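Local atomic coordinates of Bd3459 (PDB entry 5CEC), a protein that is a predatory bacterial endopeptidase, is bound by an ankyrin-repeat immunity protein, and probably attacks D-Ala-containing cell-wall peptides as a serine-type S13-family enzyme. Residues Ala69-Val74 with Thr366-Val371; Phe141-Leu146 with Ile216-Lys221. The protein carries 1 engineered substitution. All blocks are in the same frame, centred on the assembly; numbering follows the deposited sequence.

Contact 1 (Ala69-Val74 with Thr366-Val371); sequences ASISKV and TLMGSV
Ile-71 and Val-74 meet Met-368 in the apolar part of this buried contact. Met-368 SD lies 3.6 Å from Ile-71 CB, and Met-368 CE reaches 3.9 Å from Val-74 CG1, the sulfur thus sitting at the root of the isoleucine and the methyl against the valine. The bend at chi3 (-82°) swings CE onto Val-74, past which the methionine slides in the opposite direction. Helix 307-322 adds Met-310 and Leu-314 against Met-368. Segment 366-371, part of strand 364-373, also offers Thr-366, whose OG1 packs 3.5 Å from Ile-71 CG2 while it hydrogen-bonds to Leu-68 O, so the buried hydroxyl has a polar partner although it packs against a methyl. Polar bonds brace 69-74 itself and tie it to residues outside the two segments. Ala-69 O takes two bonds, from Ser-72 N at 3.0 Å and from Ser-72 OG at 2.8 Å. Lys-73 NZ donates to Ser-70 OG, 2.7 Å away, and also to Asn-253 OD1 and Ser-290 O, a grip that holds the amine beside the serine hydroxyl. A Ser-x-x-Lys sequence at a helix start, packed on the central antiparallel sheet, is consistent with the active-site element of the penicillin-binding protein and beta-lactamase fold.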
loop_
_atom_site.group_PDB
_atom_site.type_symbol
_atom_site.label_atom_id
_atom_site.label_comp_id
_atom_site.label_asym_id
_atom_site.label_seq_id
_atom_site.Cartn_x
_atom_site.Cartn_y
_atom_site.Cartn_z
ATOM N N ALA A 69 -11.733 4.526 -2.471
ATOM C CA ALA A 69 -10.380 4.743 -1.938
ATOM C C ALA A 69 -9.360 4.051 -2.851
ATOM O O ALA A 69 -9.564 4.005 -4.073
ATOM C CB ALA A 69 -10.267 4.295 -0.473
ATOM N N SER A 70 -8.299 3.465 -2.294
ATOM C CA SER A 70 -7.201 2.985 -3.121
ATOM C C SER A 70 -7.482 1.693 -3.888
ATOM O O SER A 70 -6.638 1.293 -4.689
ATOM C CB SER A 70 -5.888 2.867 -2.321
ATOM O OG SER A 70 -5.348 4.153 -2.041
ATOM N N ILE A 71 -8.639 1.042 -3.734
ATOM C CA ILE A 71 -8.954 0.000 -4.728
ATOM C C ILE A 71 -9.143 0.587 -6.118
ATOM O O ILE A 71 -9.013 -0.129 -7.120
ATOM C CB ILE A 71 -10.073 -0.964 -4.322
ATOM C CG1 ILE A 71 -11.467 -0.322 -4.452
ATOM C CG2 ILE A 71 -9.783 -1.578 -2.979
ATOM C CD1 ILE A 71 -12.609 -1.276 -4.121
ATOM N N SER A 72 -9.326 1.900 -6.205
ATOM C CA SER A 72 -9.200 2.603 -7.475
ATOM C C SER A 72 -7.942 2.202 -8.255
ATOM O O SER A 72 -7.914 2.207 -9.478
ATOM C CB SER A 72 -9.102 4.117 -7.252
ATOM O OG SER A 72 -10.278 4.667 -6.747
ATOM N N LYS A 73 -6.857 1.930 -7.518
ATOM C CA LYS A 73 -5.578 1.592 -8.179
ATOM C C LYS A 73 -5.651 0.308 -8.993
ATOM O O LYS A 73 -4.881 0.156 -9.923
ATOM C CB LYS A 73 -4.435 1.575 -7.160
ATOM C CG LYS A 73 -4.215 2.901 -6.452
ATOM C CD LYS A 73 -2.977 2.883 -5.582
ATOM C CE LYS A 73 -2.647 4.242 -5.017
ATOM N NZ LYS A 73 -3.610 4.696 -3.995
ATOM N N VAL A 74 -6.578 -0.585 -8.649
ATOM C CA VAL A 74 -6.748 -1.786 -9.463
ATOM C C VAL A 74 -7.362 -1.423 -10.834
ATOM O O VAL A 74 -7.038 -2.030 -11.850
ATOM C CB VAL A 74 -7.583 -2.852 -8.755
ATOM C CG1 VAL A 74 -7.681 -4.092 -9.624
ATOM C CG2 VAL A 74 -6.974 -3.236 -7.410
ATOM N N THR A 366 -12.073 -0.348 2.153
ATOM C CA THR A 366 -12.404 -1.223 1.044
ATOM C C THR A 366 -11.321 -2.285 0.845
ATOM O O THR A 366 -10.169 -2.148 1.260
ATOM C CB THR A 366 -12.577 -0.377 -0.224
ATOM O OG1 THR A 366 -11.352 0.281 -0.530
ATOM C CG2 THR A 366 -13.693 0.631 -0.086
ATOM N N LEU A 367 -11.701 -3.339 0.126
ATOM C CA LEU A 367 -10.795 -4.440 -0.258
ATOM C C LEU A 367 -11.346 -5.095 -1.500
ATOM O O LEU A 367 -12.559 -5.339 -1.561
ATOM C CB LEU A 367 -10.675 -5.476 0.865
ATOM C CG LEU A 367 -9.530 -6.452 0.780
ATOM C CD1 LEU A 367 -8.201 -5.778 1.070
ATOM C CD2 LEU A 367 -9.749 -7.608 1.705
ATOM N N MET A 368 -10.486 -5.446 -2.444
ATOM C CA MET A 368 -10.924 -6.245 -3.581
ATOM C C MET A 368 -9.782 -7.148 -4.014
ATOM O O MET A 368 -8.600 -6.818 -3.837
ATOM C CB MET A 368 -11.426 -5.378 -4.729
ATOM C CG MET A 368 -10.360 -4.622 -5.488
ATOM S SD MET A 368 -10.969 -3.457 -6.734
ATOM C CE MET A 368 -11.261 -4.560 -8.078
ATOM N N GLY A 369 -10.122 -8.230 -4.704
ATOM C CA GLY A 369 -9.094 -9.153 -5.167
ATOM C C GLY A 369 -9.668 -10.508 -5.469
ATOM O O GLY A 369 -10.848 -10.658 -5.866
ATOM N N SER A 370 -8.807 -11.500 -5.310
ATOM C CA SER A 370 -9.179 -12.878 -5.491
ATOM C C SER A 370 -8.798 -13.699 -4.278
ATOM O O SER A 370 -7.786 -13.445 -3.595
ATOM C CB SER A 370 -8.493 -13.456 -6.731
ATOM O OG SER A 370 -7.098 -13.591 -6.529
ATOM N N VAL A 371 -9.628 -14.707 -4.020
ATOM C CA VAL A 371 -9.294 -15.747 -3.062
ATOM C C VAL A 371 -9.162 -17.082 -3.777
ATOM O O VAL A 371 -9.962 -17.396 -4.662
ATOM C CB VAL A 371 -10.326 -15.844 -1.900
ATOM C CG1 VAL A 371 -10.324 -14.578 -1.034
ATOM C CG2 VAL A 371 -11.738 -16.141 -2.369
#

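Contact 2 (Phe141-Leu146 with Ile216-Lys221); sequences FDENFL and ISFVKK
Glu-143 reaches across to Phe-218 with its first side-chain carbon and to Lys-221 with carboxylate oxygen OE1. Its CB sits 4.0 Å from Phe-218 CE1, and Glu-143 CA lies in the plane of that ring, so the residue approaches the phenyl at its edge. A sharp bend at chi2 (-89°) then carries the carboxylate over to the backbone of 220-221, with CD near Lys-221 N and CB. There OE1 accepts from Lys-221 N at 2.8 Å, through its syn lone pair and in a nearly straight bond (166°), and the same oxygen rests 3.4 Å from Lys-220 CA. OE2 stays farther from that N-H, its nearest neighbours across the contact being Lys-221 N and CB.

Before this, the two segments pair in parallel at Phe-141 and Phe-218. Val-219 N donates to Phe-141 O at 2.9 Å, whereas the bond from Phe-141 N to Ser-217 O, 3.3 Å long, is weak. Phe-218 CA makes a CH-pi contact over one face of the Phe-141 ring, 4.1 Å from its centroid. The two rings are turned 50° apart and touch where Phe-141 CE2 lies 3.7 Å from Phe-218 CD1. Helix 167-182 covers them, with Val-174 and Leu-178 against Phe-141, and Val-167 and Ala-171 against Phe-218.

Beyond the strand, Asp-142 OD1 takes Asn-144 N at 3.0 Å from above its carboxylate plane, forming an Asx turn, and also takes Gly-110 N. A type I turn runs from Asp-142 to Phe-145. Past the strand pairing, the Glu-143 carboxylate alone among the side chains accepts a main-chain N-H across the contact, while Asp-142 shapes its own turn; the negative charge of Glu-143 would be expected to strengthen the bond to Lys-221 N.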
loop_
_atom_site.group_PDB
_atom_site.type_symbol
_atom_site.label_atom_id
_atom_site.label_comp_id
_atom_site.label_asym_id
_atom_site.label_seq_id
_atom_site.Cartn_x
_atom_site.Cartn_y
_atom_site.Cartn_z
ATOM N N PHE A 141 16.762 18.525 -19.958
ATOM C CA PHE A 141 15.686 17.548 -19.843
ATOM C C PHE A 141 14.411 18.125 -20.434
ATOM O O PHE A 141 14.224 19.349 -20.437
ATOM C CB PHE A 141 15.458 17.139 -18.385
ATOM C CG PHE A 141 14.973 18.275 -17.514
ATOM C CD1 PHE A 141 15.865 19.168 -16.939
ATOM C CD2 PHE A 141 13.620 18.494 -17.331
ATOM C CE1 PHE A 141 15.416 20.236 -16.202
ATOM C CE2 PHE A 141 13.184 19.567 -16.609
ATOM C CZ PHE A 141 14.073 20.430 -16.044
ATOM N N ASP A 142 13.546 17.244 -20.936
ATOM C CA ASP A 142 12.283 17.678 -21.548
ATOM C C ASP A 142 11.095 17.447 -20.602
ATOM O O ASP A 142 11.230 17.066 -19.435
ATOM C CB ASP A 142 12.080 17.045 -22.943
ATOM C CG ASP A 142 11.764 15.572 -22.918
ATOM O OD1 ASP A 142 11.433 14.998 -21.852
ATOM O OD2 ASP A 142 11.844 14.974 -24.023
ATOM N N GLU A 143 9.918 17.757 -21.124
ATOM C CA GLU A 143 8.695 17.771 -20.348
ATOM C C GLU A 143 8.139 16.391 -20.040
ATOM O O GLU A 143 7.196 16.263 -19.278
ATOM C CB GLU A 143 7.621 18.650 -21.010
ATOM C CG GLU A 143 7.065 18.119 -22.323
ATOM C CD GLU A 143 7.814 18.547 -23.569
ATOM O OE1 GLU A 143 9.065 18.704 -23.568
ATOM O OE2 GLU A 143 7.135 18.672 -24.597
ATOM N N ASN A 144 8.783 15.347 -20.558
ATOM C CA ASN A 144 8.387 14.004 -20.221
ATOM C C ASN A 144 9.292 13.362 -19.199
ATOM O O ASN A 144 9.070 12.217 -18.846
ATOM C CB ASN A 144 8.295 13.159 -21.485
ATOM C CG ASN A 144 7.197 13.633 -22.392
ATOM O OD1 ASN A 144 6.087 13.889 -21.932
ATOM N ND2 ASN A 144 7.491 13.718 -23.679
ATOM N N PHE A 145 10.305 14.107 -18.734
ATOM C CA PHE A 145 11.182 13.601 -17.684
ATOM C C PHE A 145 10.564 13.953 -16.342
ATOM O O PHE A 145 10.690 15.077 -15.857
ATOM C CB PHE A 145 12.596 14.162 -17.796
ATOM C CG PHE A 145 13.516 13.677 -16.699
ATOM C CD1 PHE A 145 13.653 12.316 -16.444
ATOM C CD2 PHE A 145 14.177 14.591 -15.867
ATOM C CE1 PHE A 145 14.488 11.875 -15.416
ATOM C CE2 PHE A 145 15.008 14.153 -14.851
ATOM C CZ PHE A 145 15.156 12.802 -14.610
ATOM N N LEU A 146 9.834 12.998 -15.798
ATOM C CA LEU A 146 9.197 13.146 -14.503
ATOM C C LEU A 146 10.155 12.651 -13.453
ATOM O O LEU A 146 10.670 11.539 -13.545
ATOM C CB LEU A 146 7.884 12.407 -14.431
ATOM C CG LEU A 146 6.917 12.674 -15.587
ATOM C CD1 LEU A 146 5.700 11.757 -15.482
ATOM C CD2 LEU A 146 6.514 14.149 -15.657
ATOM N N ILE A 216 22.175 23.051 -15.355
ATOM C CA ILE A 216 20.965 22.257 -15.550
ATOM C C ILE A 216 19.874 23.151 -16.107
ATOM O O ILE A 216 19.604 24.221 -15.536
ATOM C CB ILE A 216 20.496 21.608 -14.231
ATOM C CG1 ILE A 216 21.621 20.745 -13.656
ATOM C CG2 ILE A 216 19.208 20.802 -14.461
ATOM C CD1 ILE A 216 21.379 20.204 -12.274
ATOM N N SER A 217 19.221 22.716 -17.182
ATOM C CA SER A 217 18.137 23.513 -17.754
ATOM C C SER A 217 17.107 22.688 -18.511
ATOM O O SER A 217 17.379 21.584 -18.918
ATOM C CB SER A 217 18.671 24.647 -18.610
ATOM O OG SER A 217 19.387 24.183 -19.703
ATOM N N PHE A 218 15.905 23.239 -18.609
ATOM C CA PHE A 218 14.786 22.624 -19.314
ATOM C C PHE A 218 14.900 22.939 -20.811
ATOM O O PHE A 218 15.134 24.106 -21.201
ATOM C CB PHE A 218 13.490 23.196 -18.728
ATOM C CG PHE A 218 12.251 22.794 -19.454
ATOM C CD1 PHE A 218 11.862 21.483 -19.505
ATOM C CD2 PHE A 218 11.427 23.742 -20.048
ATOM C CE1 PHE A 218 10.705 21.097 -20.162
ATOM C CE2 PHE A 218 10.270 23.365 -20.704
ATOM C CZ PHE A 218 9.911 22.036 -20.767
ATOM N N VAL A 219 14.773 21.894 -21.632
ATOM C CA VAL A 219 14.671 22.024 -23.095
ATOM C C VAL A 219 13.494 21.182 -23.567
ATOM O O VAL A 219 13.530 19.957 -23.454
ATOM C CB VAL A 219 15.962 21.578 -23.827
ATOM C CG1 VAL A 219 15.777 21.672 -25.338
ATOM C CG2 VAL A 219 17.150 22.427 -23.384
ATOM N N LYS A 220 12.459 21.844 -24.086
ATOM C CA LYS A 220 11.238 21.184 -24.565
ATOM C C LYS A 220 11.528 20.208 -25.692
ATOM O O LYS A 220 12.395 20.462 -26.542
ATOM C CB LYS A 220 10.233 22.214 -25.091
ATOM C CG LYS A 220 9.646 23.131 -24.046
ATOM C CD LYS A 220 8.786 24.194 -24.727
ATOM C CE LYS A 220 8.211 25.200 -23.733
ATOM N NZ LYS A 220 8.175 26.565 -24.330
ATOM N N LYS A 221 10.780 19.110 -25.719
ATOM C CA LYS A 221 11.004 18.050 -26.711
ATOM C C LYS A 221 11.041 18.589 -28.149
ATOM O O LYS A 221 11.953 18.262 -28.907
ATOM C CB LYS A 221 9.950 16.943 -26.580
ATOM C CG LYS A 221 10.148 15.790 -27.552
ATOM C CD LYS A 221 9.050 14.758 -27.421
ATOM C CE LYS A 221 9.111 13.809 -28.613
ATOM N NZ LYS A 221 8.225 12.632 -28.457
#

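Overall arrangement
Contacts 1 and 2 lie on opposite sides of the chain's centre, centres about 35 Å and nearest atoms about 15 Å apart. Both segments of contact 2 fall in sequence between those of contact 1: the chain builds most of the mixed sheet there, with 212-218 outermost within this chain, and strand 436-437 joins later. Segment 69-74 carries Ser-70 and Lys-73 of the probable active site, while its Ile-71 and Val-74 face 366-371; Ser-70 OG hydrogen-bonds to a sulfate ion, probably from the crystallisation liquor, about 6 Å from the Ala-69 side chain. Helix 253-262 links the regions: Asn-253 binds Lys-73 NZ, while Tyr-254, Asn-258 and Asn-262 pack against Leu-146, which does not touch 216-221.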